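Local coordinates for carboxyltransferase domain-containing protein (Pyrococcus horikoshii, PDB 2PHC), which is of unknown function but has a carboxyltransferase-type domain and probably binds ATP and acts as a hydrolase, at residues P89-V103 and G177-T189. Numbering follows the deposited sequence.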
# COMPACT_ATOMS: atom_id res chain seq x y z
N PRO A 89 -2.06 -10.42 7.96
CA PRO A 89 -1.31 -11.63 7.66
C PRO A 89 -2.05 -12.47 6.59
O PRO A 89 -3.29 -12.60 6.66
CB PRO A 89 -1.18 -12.34 9.03
CG PRO A 89 -2.34 -11.96 9.74
CD PRO A 89 -2.62 -10.50 9.34
N VAL A 90 -1.27 -12.94 5.61
CA VAL A 90 -1.66 -13.73 4.47
C VAL A 90 -0.67 -14.85 4.45
O VAL A 90 0.53 -14.60 4.36
CB VAL A 90 -1.43 -12.97 3.08
CG1 VAL A 90 -1.89 -13.83 1.87
CG2 VAL A 90 -2.14 -11.57 3.02
N ALA A 91 -1.16 -16.08 4.58
CA ALA A 91 -0.37 -17.31 4.16
C ALA A 91 -0.45 -17.49 2.64
O ALA A 91 -1.48 -17.85 2.12
CB ALA A 91 -0.87 -18.55 4.94
N TYR A 92 0.63 -17.17 1.93
CA TYR A 92 0.72 -17.22 0.45
C TYR A 92 1.14 -18.62 -0.04
O TYR A 92 1.79 -19.37 0.72
CB TYR A 92 1.77 -16.24 -0.09
CG TYR A 92 1.50 -14.77 0.01
CD1 TYR A 92 1.83 -14.07 1.17
CD2 TYR A 92 0.98 -14.06 -1.06
CE1 TYR A 92 1.59 -12.67 1.26
CE2 TYR A 92 0.74 -12.66 -0.98
CZ TYR A 92 1.06 -12.00 0.18
OH TYR A 92 0.82 -10.68 0.29
N GLY A 93 0.77 -18.91 -1.29
CA GLY A 93 0.99 -20.19 -1.96
C GLY A 93 0.40 -21.47 -1.39
O GLY A 93 -0.34 -21.45 -0.39
N GLY A 94 0.72 -22.61 -2.04
CA GLY A 94 0.29 -23.94 -1.59
C GLY A 94 -1.21 -24.08 -1.69
O GLY A 94 -1.83 -23.75 -2.72
N GLU A 95 -1.83 -24.52 -0.61
CA GLU A 95 -3.23 -24.81 -0.67
C GLU A 95 -4.09 -23.57 -0.53
O GLU A 95 -5.24 -23.51 -0.99
CB GLU A 95 -3.58 -25.81 0.41
CG GLU A 95 -4.82 -26.59 0.03
CD GLU A 95 -4.63 -27.65 -1.09
OE1 GLU A 95 -3.67 -27.58 -1.94
OE2 GLU A 95 -5.51 -28.55 -1.10
N PHE A 96 -3.49 -22.58 0.08
CA PHE A 96 -4.10 -21.28 0.39
C PHE A 96 -4.22 -20.37 -0.81
O PHE A 96 -5.17 -19.58 -0.88
CB PHE A 96 -3.22 -20.59 1.39
CG PHE A 96 -3.21 -21.22 2.71
CD1 PHE A 96 -4.34 -21.26 3.48
CD2 PHE A 96 -2.02 -21.71 3.24
CE1 PHE A 96 -4.31 -21.80 4.78
CE2 PHE A 96 -1.98 -22.22 4.56
CZ PHE A 96 -3.12 -22.27 5.33
N GLY A 97 -3.28 -20.48 -1.73
CA GLY A 97 -3.43 -19.86 -3.00
C GLY A 97 -3.05 -20.84 -4.06
O GLY A 97 -1.87 -21.11 -4.19
N PRO A 98 -4.04 -21.52 -4.70
CA PRO A 98 -3.86 -22.43 -5.86
C PRO A 98 -3.35 -21.82 -7.15
O PRO A 98 -2.76 -22.51 -8.02
CB PRO A 98 -5.27 -22.99 -6.08
CG PRO A 98 -6.18 -22.20 -5.19
CD PRO A 98 -5.37 -21.65 -4.09
N ASP A 99 -3.54 -20.54 -7.29
CA ASP A 99 -3.39 -19.91 -8.55
C ASP A 99 -2.08 -19.13 -8.62
O ASP A 99 -1.82 -18.46 -9.56
CB ASP A 99 -4.56 -18.98 -8.77
CG ASP A 99 -5.89 -19.69 -8.93
OD1 ASP A 99 -5.97 -20.65 -9.66
OD2 ASP A 99 -6.86 -19.24 -8.36
N ILE A 100 -1.25 -19.22 -7.60
CA ILE A 100 -0.07 -18.38 -7.54
C ILE A 100 0.97 -18.77 -8.55
O ILE A 100 1.71 -17.97 -9.01
CB ILE A 100 0.53 -18.29 -6.13
CG1 ILE A 100 1.47 -17.10 -6.01
CG2 ILE A 100 1.25 -19.56 -5.74
CD1 ILE A 100 1.91 -16.85 -4.65
N GLU A 101 1.00 -20.02 -8.91
CA GLU A 101 1.97 -20.48 -9.88
C GLU A 101 1.64 -19.95 -11.22
O GLU A 101 2.55 -19.59 -11.98
CB GLU A 101 2.13 -22.05 -9.84
CG GLU A 101 2.66 -22.62 -8.45
CD GLU A 101 1.48 -23.06 -7.47
OE1 GLU A 101 0.27 -22.71 -7.67
OE2 GLU A 101 1.79 -23.77 -6.48
N PHE A 102 0.36 -19.90 -11.58
CA PHE A 102 -0.04 -19.34 -12.90
C PHE A 102 0.21 -17.82 -12.93
O PHE A 102 0.52 -17.21 -14.01
CB PHE A 102 -1.51 -19.66 -13.15
CG PHE A 102 -2.09 -18.97 -14.36
CD1 PHE A 102 -2.31 -19.67 -15.57
CD2 PHE A 102 -2.44 -17.60 -14.30
CE1 PHE A 102 -2.81 -19.03 -16.65
CE2 PHE A 102 -2.89 -16.96 -15.44
CZ PHE A 102 -3.12 -17.65 -16.60
N VAL A 103 0.06 -17.17 -11.77
CA VAL A 103 0.26 -15.68 -11.71
C VAL A 103 1.71 -15.36 -12.02
O VAL A 103 1.96 -14.51 -12.83
CB VAL A 103 -0.06 -15.04 -10.32
CG1 VAL A 103 0.43 -13.55 -10.33
CG2 VAL A 103 -1.54 -15.16 -10.01
N GLY A 177 -16.28 -16.84 -7.14
CA GLY A 177 -15.43 -15.81 -7.72
C GLY A 177 -14.45 -16.40 -8.69
O GLY A 177 -14.03 -17.54 -8.53
N GLY A 178 -14.09 -15.64 -9.72
CA GLY A 178 -13.08 -16.13 -10.58
C GLY A 178 -11.74 -15.43 -10.53
O GLY A 178 -11.10 -15.50 -11.55
N TRP A 179 -11.37 -14.81 -9.38
CA TRP A 179 -10.12 -14.03 -9.18
C TRP A 179 -9.00 -15.06 -8.99
O TRP A 179 -9.28 -16.14 -8.52
CB TRP A 179 -10.18 -13.10 -7.91
CG TRP A 179 -10.95 -11.78 -8.15
CD1 TRP A 179 -12.10 -11.65 -8.89
CD2 TRP A 179 -10.62 -10.42 -7.71
NE1 TRP A 179 -12.51 -10.34 -8.97
CE2 TRP A 179 -11.64 -9.56 -8.25
CE3 TRP A 179 -9.61 -9.86 -6.94
CZ2 TRP A 179 -11.64 -8.16 -8.03
CZ3 TRP A 179 -9.61 -8.41 -6.74
CH2 TRP A 179 -10.63 -7.61 -7.28
N ARG A 180 -7.75 -14.73 -9.35
CA ARG A 180 -6.62 -15.65 -9.15
C ARG A 180 -6.26 -15.62 -7.72
O ARG A 180 -5.76 -14.60 -7.27
CB ARG A 180 -5.38 -15.30 -10.02
CG ARG A 180 -5.67 -15.43 -11.50
CD ARG A 180 -5.96 -16.87 -12.08
NE ARG A 180 -6.31 -16.73 -13.52
CZ ARG A 180 -6.31 -17.74 -14.40
NH1 ARG A 180 -5.97 -19.00 -14.02
NH2 ARG A 180 -6.60 -17.50 -15.66
N ILE A 181 -6.50 -16.72 -7.02
CA ILE A 181 -6.23 -16.78 -5.58
C ILE A 181 -4.79 -17.19 -5.22
O ILE A 181 -4.37 -18.29 -5.58
CB ILE A 181 -7.21 -17.69 -4.87
CG1 ILE A 181 -8.68 -17.40 -5.30
CG2 ILE A 181 -6.97 -17.64 -3.41
CD1 ILE A 181 -9.22 -15.87 -5.03
N ILE A 182 -4.09 -16.31 -4.48
CA ILE A 182 -2.63 -16.38 -4.20
C ILE A 182 -2.31 -16.59 -2.70
O ILE A 182 -1.18 -16.80 -2.32
CB ILE A 182 -1.85 -15.13 -4.80
CG1 ILE A 182 -2.16 -13.78 -4.06
CG2 ILE A 182 -2.11 -14.96 -6.32
CD1 ILE A 182 -1.11 -12.64 -4.40
N GLY A 183 -3.31 -16.60 -1.84
CA GLY A 183 -2.99 -16.56 -0.43
C GLY A 183 -4.29 -16.53 0.31
O GLY A 183 -5.33 -16.31 -0.32
N ARG A 184 -4.25 -16.74 1.63
CA ARG A 184 -5.46 -16.63 2.41
C ARG A 184 -5.08 -15.95 3.71
O ARG A 184 -4.00 -16.17 4.23
CB ARG A 184 -5.96 -18.02 2.75
CG ARG A 184 -7.27 -18.06 3.32
CD ARG A 184 -7.82 -19.54 3.23
NE ARG A 184 -8.98 -19.62 4.13
CZ ARG A 184 -9.52 -20.75 4.61
NH1 ARG A 184 -9.02 -21.94 4.28
NH2 ARG A 184 -10.60 -20.66 5.41
N ILE A 185 -6.03 -15.14 4.20
CA ILE A 185 -5.97 -14.44 5.45
C ILE A 185 -6.70 -15.26 6.54
O ILE A 185 -7.82 -15.69 6.32
CB ILE A 185 -6.72 -13.01 5.31
CG1 ILE A 185 -6.02 -12.07 4.29
CG2 ILE A 185 -6.86 -12.37 6.60
CD1 ILE A 185 -6.98 -10.97 3.64
N PRO A 186 -6.08 -15.45 7.72
CA PRO A 186 -6.70 -16.21 8.83
C PRO A 186 -7.64 -15.42 9.76
O PRO A 186 -8.45 -16.03 10.41
CB PRO A 186 -5.50 -16.66 9.64
CG PRO A 186 -4.52 -15.41 9.46
CD PRO A 186 -4.66 -15.11 7.99
N LEU A 187 -7.44 -14.11 9.87
CA LEU A 187 -8.35 -13.19 10.55
C LEU A 187 -9.75 -13.22 9.96
O LEU A 187 -9.93 -13.38 8.73
CB LEU A 187 -7.82 -11.78 10.41
CG LEU A 187 -6.37 -11.53 10.84
CD1 LEU A 187 -5.95 -10.21 10.28
CD2 LEU A 187 -6.24 -11.48 12.37
N ARG A 188 -10.76 -13.04 10.83
CA ARG A 188 -12.13 -12.87 10.35
C ARG A 188 -12.24 -11.38 10.09
O ARG A 188 -12.55 -10.58 11.01
CB ARG A 188 -13.12 -13.30 11.38
CG ARG A 188 -14.51 -13.42 10.84
CD ARG A 188 -15.47 -13.96 11.91
NE ARG A 188 -16.86 -13.77 11.48
CZ ARG A 188 -17.90 -14.35 12.06
NH1 ARG A 188 -17.72 -15.15 13.10
NH2 ARG A 188 -19.12 -14.11 11.60
N THR A 189 -12.01 -11.02 8.82
CA THR A 189 -11.94 -9.60 8.41
C THR A 189 -13.28 -8.84 8.41
O THR A 189 -13.32 -7.61 8.60
CB THR A 189 -11.19 -9.42 7.05
OG1 THR A 189 -11.86 -10.16 6.03
CG2 THR A 189 -9.69 -9.88 7.18
O HOH W 1 -4.81 -20.49 -12.06
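I182 packs tightly between the strand 89-92 and the helix that begins at I100: its CG2 lies 3.7 Å from V103 CG2, its CB meets I100 CG1, and its CD1 reaches the edge of the Y92 ring in plane. A chi1 of 70° sets CG1 between backbone N and carbonyl carbon, carrying CD1 to that edge, while CG2, anti to the carbonyl carbon, meets V103. V90 CG1 lies over the centre of one Y92 face and also touches G183 CA. Antiparallel pairing joins the backbones: A91 and R184 exchange two N-H to O bonds, and G93 N reaches I182 O (3.1 Å). A CB on G97 or G183 would clash with the opposite segment. Beyond the turn, D99 holds I181 twice, through D99 N to I181 O (2.9 Å) and through I181 N to the anti lone pair of D99 OD2 (2.9 Å); R153 forms a salt bridge with the same oxygen. The more open side, where a water enters, lies at F102, where the R180 guanidinium stacks flat on the ring, centres 3.9 Å apart and planes at 6°, as a cation-pi pair. A water links R180 NH1 to D99 OD1, while R180 NE bonds P147 O. A serine in place of F102 would probably take the aromatic surface from under the guanidinium and leave its tilt less restrained, despite P147 and the water. Within the cyclophilin-like sheet, strand 180-184 lies between 85-92 and 160-164, with helix 111-119 against Y92, I100 and I182, and strand 205-211 on the other flank of 85-92.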